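Dna-binding protein RAP1 (Saccharomyces cerevisiae, PDB 4BJT) binds DNA as a telomere-associated repressor and activator of transcription, its C-terminal domain, the part modelled here, taking up the Rap1-binding module of Rif1. Local coordinates at residues C[75-85]-C[116-125]. Residues are numbered along the deposited sequence; the frame is centred on the assembly and turned at random.
Sequences TDLFLPLFFHF and CDETGIRKNF
Cys116 opens the contact with its sulfur: SG lies 3.6 Å from Leu79 CD1. In the C-terminal part of helix 108-119, Leu81 CD2 comes against Asp117 O and Glu118 O. The Phe85 ring turns its edge to Glu118 O and Thr119 O (3.6 Å from CE2). Gly120, with positive phi, takes the chain out of the helix, and a side chain there would run into Phe82 N. Its O receives Leu79 N at 2.8 Å, nearly straight (171°), while Arg122 N returns a bond to Leu77 O. These bonds make Phe78 and Ile121 a non-hydrogen-bonded pair; Ile121 CG1 touches Phe78 CE1.

Arg122 reaches back along the 75-85 segment, extended from CG to NE. NE bonds Thr75 O at 2.8 Å, backed by a weak bond from NH2 to the same oxygen, and Leu79 CD2 covers one guanidinium face. With an alanine here, Thr75 O is likely to lose both donors and Leu79 CD2 its flat packing partner. At Phe125, CG stands anti to the backbone N (chi1 -174°), carrying the ring to Leu77, whose CD2 lies 3.9 Å from the ring centroid, over the face. The ring's edge meets the Phe78 face in an offset edge-to-face pair, planes at 87°. This isolated antiparallel beta bridge ties the loop at 77-79 to the linker between helices 108-119 and 123-132 in an all-helical domain, its aromatic side backed by helix 140-150.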
ATOM      1  N   THR C  75      13.733 -10.224   6.292  1.00 18.78           N
ATOM      2  CA  THR C  75      13.319 -10.405   7.697  1.00 17.90           C
ATOM      3  C   THR C  75      13.191  -9.091   8.455  1.00 22.75           C
ATOM      4  O   THR C  75      12.602  -9.097   9.541  1.00 23.41           O
ATOM      5  CB  THR C  75      14.212 -11.402   8.430  1.00 21.37           C
ATOM      6  OG1 THR C  75      15.545 -10.869   8.525  1.00 25.10           O
ATOM      7  CG2 THR C  75      14.209 -12.779   7.784  1.00 19.55           C
ATOM      8  N   ASP C  76      13.689  -7.958   7.916  1.00 22.17           N
ATOM      9  CA  ASP C  76      13.429  -6.692   8.603  1.00 23.97           C
ATOM     10  C   ASP C  76      12.036  -6.168   8.318  1.00 23.07           C
ATOM     11  O   ASP C  76      11.597  -5.274   9.033  1.00 23.55           O
ATOM     12  CB  ASP C  76      14.456  -5.606   8.307  1.00 27.98           C
ATOM     13  CG  ASP C  76      14.477  -5.195   6.898  1.00 42.75           C
ATOM     14  OD1 ASP C  76      14.709  -6.047   6.071  1.00 44.70           O
ATOM     15  OD2 ASP C  76      14.224  -4.000   6.622  1.00 53.30           O
ATOM     16  N   LEU C  77      11.339  -6.713   7.291  1.00 20.16           N
ATOM     17  CA  LEU C  77       9.981  -6.313   6.919  1.00 18.11           C
ATOM     18  C   LEU C  77       8.906  -7.346   7.271  1.00 17.46           C
ATOM     19  O   LEU C  77       7.768  -6.977   7.541  1.00 16.63           O
ATOM     20  CB  LEU C  77       9.930  -6.074   5.414  1.00 18.94           C
ATOM     21  CG  LEU C  77      10.845  -4.967   4.880  1.00 22.18           C
ATOM     22  CD1 LEU C  77      10.780  -4.931   3.360  1.00 22.40           C
ATOM     23  CD2 LEU C  77      10.470  -3.625   5.452  1.00 23.76           C
ATOM     24  N   PHE C  78       9.283  -8.632   7.275  1.00 15.67           N
ATOM     25  CA  PHE C  78       8.358  -9.742   7.485  1.00 14.68           C
ATOM     26  C   PHE C  78       8.796 -10.651   8.588  1.00 19.32           C
ATOM     27  O   PHE C  78       9.998 -10.857   8.817  1.00 18.59           O
ATOM     28  CB  PHE C  78       8.237 -10.546   6.200  1.00 16.15           C
ATOM     29  CG  PHE C  78       7.660  -9.761   5.046  1.00 16.11           C
ATOM     30  CD1 PHE C  78       6.293  -9.657   4.874  1.00 16.66           C
ATOM     31  CD2 PHE C  78       8.489  -9.135   4.132  1.00 17.95           C
ATOM     32  CE1 PHE C  78       5.762  -8.991   3.774  1.00 17.09           C
ATOM     33  CE2 PHE C  78       7.959  -8.401   3.074  1.00 18.93           C
ATOM     34  CZ  PHE C  78       6.599  -8.351   2.887  1.00 15.92           C
ATOM     35  N   LEU C  79       7.800 -11.224   9.266  1.00 17.27           N
ATOM     36  CA  LEU C  79       7.980 -12.151  10.378  1.00 17.31           C
ATOM     37  C   LEU C  79       8.103 -13.566   9.872  1.00 18.53           C
ATOM     38  O   LEU C  79       7.747 -13.868   8.724  1.00 18.59           O
ATOM     39  CB  LEU C  79       6.754 -12.050  11.308  1.00 18.61           C
ATOM     40  CG  LEU C  79       6.656 -10.737  12.062  1.00 24.06           C
ATOM     41  CD1 LEU C  79       5.234 -10.319  12.262  1.00 24.59           C
ATOM     42  CD2 LEU C  79       7.380 -10.797  13.360  1.00 28.37           C
ATOM     43  N   PRO C  80       8.548 -14.506  10.743  1.00 18.39           N
ATOM     44  CA  PRO C  80       8.689 -15.891  10.288  1.00 18.75           C
ATOM     45  C   PRO C  80       7.422 -16.483   9.643  1.00 20.89           C
ATOM     46  O   PRO C  80       7.542 -17.220   8.670  1.00 20.54           O
ATOM     47  CB  PRO C  80       9.111 -16.631  11.562  1.00 21.46           C
ATOM     48  CG  PRO C  80       9.818 -15.596  12.356  1.00 23.06           C
ATOM     49  CD  PRO C  80       9.086 -14.314  12.097  1.00 19.46           C
ATOM     50  N   LEU C  81       6.205 -16.111  10.114  1.00 18.34           N
ATOM     51  CA  LEU C  81       4.973 -16.643   9.550  1.00 18.89           C
ATOM     52  C   LEU C  81       4.873 -16.398   8.039  1.00 21.32           C
ATOM     53  O   LEU C  81       4.430 -17.274   7.297  1.00 21.99           O
ATOM     54  CB  LEU C  81       3.750 -16.039  10.275  1.00 19.27           C
ATOM     55  CG  LEU C  81       2.369 -16.460   9.757  1.00 26.52           C
ATOM     56  CD1 LEU C  81       2.117 -17.936  10.019  1.00 30.94           C
ATOM     57  CD2 LEU C  81       1.293 -15.682  10.471  1.00 33.04           C
ATOM     58  N   PHE C  82       5.330 -15.236   7.574  1.00 16.73           N
ATOM     59  CA  PHE C  82       5.252 -14.884   6.153  1.00 15.61           C
ATOM     60  C   PHE C  82       6.006 -15.897   5.309  1.00 17.59           C
ATOM     61  O   PHE C  82       5.545 -16.326   4.253  1.00 16.36           O
ATOM     62  CB  PHE C  82       5.845 -13.481   5.940  1.00 15.67           C
ATOM     63  CG  PHE C  82       6.067 -13.150   4.483  1.00 15.11           C
ATOM     64  CD1 PHE C  82       5.035 -12.646   3.708  1.00 16.22           C
ATOM     65  CD2 PHE C  82       7.320 -13.282   3.905  1.00 15.25           C
ATOM     66  CE1 PHE C  82       5.246 -12.285   2.382  1.00 16.63           C
ATOM     67  CE2 PHE C  82       7.529 -12.938   2.568  1.00 15.90           C
ATOM     68  CZ  PHE C  82       6.484 -12.428   1.816  1.00 15.05           C
ATOM     69  N   PHE C  83       7.190 -16.273   5.772  1.00 15.69           N
ATOM     70  CA  PHE C  83       8.036 -17.197   4.999  1.00 15.08           C
ATOM     71  C   PHE C  83       7.491 -18.625   4.952  1.00 20.58           C
ATOM     72  O   PHE C  83       8.018 -19.447   4.199  1.00 23.05           O
ATOM     73  CB  PHE C  83       9.454 -17.136   5.536  1.00 16.98           C
ATOM     74  CG  PHE C  83      10.071 -15.774   5.332  1.00 15.44           C
ATOM     75  CD1 PHE C  83      10.576 -15.403   4.107  1.00 18.01           C
ATOM     76  CD2 PHE C  83      10.093 -14.838   6.359  1.00 17.00           C
ATOM     77  CE1 PHE C  83      11.089 -14.117   3.900  1.00 17.89           C
ATOM     78  CE2 PHE C  83      10.592 -13.550   6.155  1.00 18.63           C
ATOM     79  CZ  PHE C  83      11.092 -13.194   4.920  1.00 17.56           C
ATOM     80  N   HIS C  84       6.475 -18.932   5.765  1.00 17.74           N
ATOM     81  CA  HIS C  84       5.816 -20.231   5.749  1.00 19.37           C
ATOM     82  C   HIS C  84       4.699 -20.331   4.720  1.00 20.80           C
ATOM     83  O   HIS C  84       4.219 -21.434   4.476  1.00 21.32           O
ATOM     84  CB  HIS C  84       5.343 -20.626   7.133  1.00 22.83           C
ATOM     85  CG  HIS C  84       6.502 -21.066   7.972  1.00 30.58           C
ATOM     86  ND1 HIS C  84       7.129 -20.204   8.837  1.00 35.30           N
ATOM     87  CD2 HIS C  84       7.168 -22.242   7.972  1.00 34.97           C
ATOM     88  CE1 HIS C  84       8.108 -20.897   9.401  1.00 35.45           C
ATOM     89  NE2 HIS C  84       8.210 -22.106   8.869  1.00 35.86           N
ATOM     90  N   PHE C  85       4.328 -19.220   4.054  1.00 18.29           N
ATOM     91  CA  PHE C  85       3.387 -19.335   2.927  1.00 17.49           C
ATOM     92  C   PHE C  85       4.071 -20.130   1.832  1.00 18.47           C
ATOM     93  O   PHE C  85       5.285 -20.093   1.685  1.00 19.63           O
ATOM     94  CB  PHE C  85       2.968 -17.975   2.393  1.00 16.86           C
ATOM     95  CG  PHE C  85       1.983 -17.285   3.296  1.00 17.22           C
ATOM     96  CD1 PHE C  85       0.693 -17.774   3.446  1.00 20.07           C
ATOM     97  CD2 PHE C  85       2.310 -16.112   3.930  1.00 18.04           C
ATOM     98  CE1 PHE C  85      -0.203 -17.161   4.322  1.00 19.35           C
ATOM     99  CE2 PHE C  85       1.414 -15.491   4.793  1.00 18.34           C
ATOM    100  CZ  PHE C  85       0.154 -16.002   4.974  1.00 19.20           C
ATOM    101  N   CYS C 116      -0.105  -8.607  11.158  1.00 20.67           N
ATOM    102  CA  CYS C 116       1.025  -9.233  11.829  1.00 22.26           C
ATOM    103  C   CYS C 116       0.706 -10.723  12.114  1.00 23.86           C
ATOM    104  O   CYS C 116       1.441 -11.621  11.684  1.00 22.57           O
ATOM    105  CB  CYS C 116       1.312  -8.448  13.106  1.00 23.98           C
ATOM    106  SG  CYS C 116       2.468  -9.242  14.230  1.00 29.62           S
ATOM    107  N   ASP C 117      -0.432 -10.977  12.760  1.00 23.73           N
ATOM    108  CA  ASP C 117      -0.817 -12.329  13.184  1.00 23.23           C
ATOM    109  C   ASP C 117      -1.176 -13.282  12.086  1.00 26.06           C
ATOM    110  O   ASP C 117      -0.913 -14.479  12.226  1.00 26.75           O
ATOM    111  CB  ASP C 117      -2.017 -12.261  14.160  1.00 26.76           C
ATOM    112  CG  ASP C 117      -1.731 -11.544  15.466  1.00 38.25           C
ATOM    113  OD1 ASP C 117      -0.537 -11.375  15.805  1.00 40.92           O
ATOM    114  OD2 ASP C 117      -2.699 -11.138  16.141  1.00 43.82           O
ATOM    115  N   GLU C 118      -1.815 -12.791  11.005  1.00 22.82           N
ATOM    116  CA  GLU C 118      -2.306 -13.658   9.935  1.00 22.39           C
ATOM    117  C   GLU C 118      -1.432 -13.724   8.706  1.00 22.48           C
ATOM    118  O   GLU C 118      -1.423 -14.758   8.038  1.00 22.42           O
ATOM    119  CB  GLU C 118      -3.722 -13.240   9.542  1.00 24.60           C
ATOM    120  CG  GLU C 118      -4.692 -13.402  10.707  1.00 35.39           C
ATOM    121  CD  GLU C 118      -6.107 -12.989  10.379  1.00 55.55           C
ATOM    122  OE1 GLU C 118      -6.742 -13.652   9.526  1.00 56.29           O
ATOM    123  OE2 GLU C 118      -6.565 -11.969  10.941  1.00 57.70           O
ATOM    124  N   THR C 119      -0.748 -12.625   8.366  1.00 18.53           N
ATOM    125  CA  THR C 119       0.084 -12.556   7.162  1.00 16.97           C
ATOM    126  C   THR C 119       1.581 -12.359   7.448  1.00 17.71           C
ATOM    127  O   THR C 119       2.339 -12.408   6.494  1.00 18.65           O
ATOM    128  CB  THR C 119      -0.435 -11.475   6.188  1.00 20.88           C
ATOM    129  OG1 THR C 119      -0.746 -10.290   6.891  1.00 24.53           O
ATOM    130  CG2 THR C 119      -1.671 -11.898   5.439  1.00 24.38           C
ATOM    131  N   GLY C 120       1.996 -12.131   8.696  1.00 16.53           N
ATOM    132  CA  GLY C 120       3.418 -11.998   8.989  1.00 16.30           C
ATOM    133  C   GLY C 120       4.045 -10.714   8.496  1.00 18.28           C
ATOM    134  O   GLY C 120       5.253 -10.682   8.253  1.00 19.74           O
ATOM    135  N   ILE C 121       3.270  -9.643   8.375  1.00 16.24           N
ATOM    136  CA  ILE C 121       3.807  -8.334   8.000  1.00 15.67           C
ATOM    137  C   ILE C 121       4.128  -7.594   9.296  1.00 18.67           C
ATOM    138  O   ILE C 121       3.265  -7.507  10.173  1.00 19.39           O
ATOM    139  CB  ILE C 121       2.816  -7.536   7.147  1.00 16.80           C
ATOM    140  CG1 ILE C 121       2.378  -8.325   5.877  1.00 16.21           C
ATOM    141  CG2 ILE C 121       3.426  -6.164   6.772  1.00 17.96           C
ATOM    142  CD1 ILE C 121       1.093  -7.811   5.296  1.00 17.31           C
ATOM    143  N   ARG C 122       5.361  -7.074   9.443  1.00 15.74           N
ATOM    144  CA  ARG C 122       5.729  -6.378  10.683  1.00 16.74           C
ATOM    145  C   ARG C 122       4.891  -5.114  10.864  1.00 20.98           C
ATOM    146  O   ARG C 122       4.565  -4.441   9.896  1.00 19.07           O
ATOM    147  CB  ARG C 122       7.222  -6.072  10.730  1.00 16.79           C
ATOM    148  CG  ARG C 122       8.046  -7.352  10.886  1.00 18.39           C
ATOM    149  CD  ARG C 122       9.518  -7.070  10.996  1.00 20.11           C
ATOM    150  NE  ARG C 122      10.315  -8.298  11.015  1.00 21.16           N
ATOM    151  CZ  ARG C 122      10.550  -9.067  12.072  1.00 24.71           C
ATOM    152  NH1 ARG C 122      10.068  -8.736  13.270  1.00 24.76           N
ATOM    153  NH2 ARG C 122      11.295 -10.159  11.950  1.00 22.69           N
ATOM    154  N   LYS C 123       4.545  -4.800  12.125  1.00 19.73           N
ATOM    155  CA  LYS C 123       3.652  -3.689  12.427  1.00 19.89           C
ATOM    156  C   LYS C 123       4.136  -2.329  11.939  1.00 22.86           C
ATOM    157  O   LYS C 123       3.323  -1.510  11.472  1.00 23.87           O
ATOM    158  CB  LYS C 123       3.357  -3.630  13.920  1.00 23.57           C
ATOM    159  CG  LYS C 123       2.600  -4.819  14.439  1.00 24.07           C
ATOM    160  CD  LYS C 123       2.449  -4.656  15.941  1.00 28.92           C
ATOM    161  CE  LYS C 123       1.726  -5.799  16.554  1.00 40.80           C
ATOM    162  NZ  LYS C 123       1.619  -5.631  18.037  1.00 57.21           N
ATOM    163  N   ASN C 124       5.422  -2.076  12.049  1.00 20.14           N
ATOM    164  CA  ASN C 124       5.977  -0.799  11.577  1.00 20.17           C
ATOM    165  C   ASN C 124       5.909  -0.701  10.040  1.00 23.38           C
ATOM    166  O   ASN C 124       5.616   0.367   9.499  1.00 23.39           O
ATOM    167  CB  ASN C 124       7.385  -0.546  12.080  1.00 23.74           C
ATOM    168  CG  ASN C 124       8.377  -1.634  11.810  1.00 25.67           C
ATOM    169  OD1 ASN C 124       8.024  -2.777  11.506  1.00 24.20           O
ATOM    170  ND2 ASN C 124       9.644  -1.325  11.995  1.00 33.74           N
ATOM    171  N   PHE C 125       6.071  -1.832   9.339  1.00 19.37           N
ATOM    172  CA  PHE C 125       5.926  -1.835   7.887  1.00 17.48           C
ATOM    173  C   PHE C 125       4.467  -1.621   7.475  1.00 20.17           C
ATOM    174  O   PHE C 125       4.197  -0.768   6.626  1.00 19.32           O
ATOM    175  CB  PHE C 125       6.482  -3.143   7.311  1.00 17.35           C
ATOM    176  CG  PHE C 125       6.545  -3.243   5.807  1.00 17.18           C
ATOM    177  CD1 PHE C 125       6.802  -2.124   5.025  1.00 20.37           C
ATOM    178  CD2 PHE C 125       6.520  -4.479   5.184  1.00 17.42           C
ATOM    179  CE1 PHE C 125       6.937  -2.232   3.651  1.00 19.94           C
ATOM    180  CE2 PHE C 125       6.667  -4.586   3.805  1.00 18.50           C
ATOM    181  CZ  PHE C 125       6.846  -3.465   3.047  1.00 17.94           C
TER
HETATM  182  O   HOH W   1       9.469  -3.430   9.225  1.00 24.52           O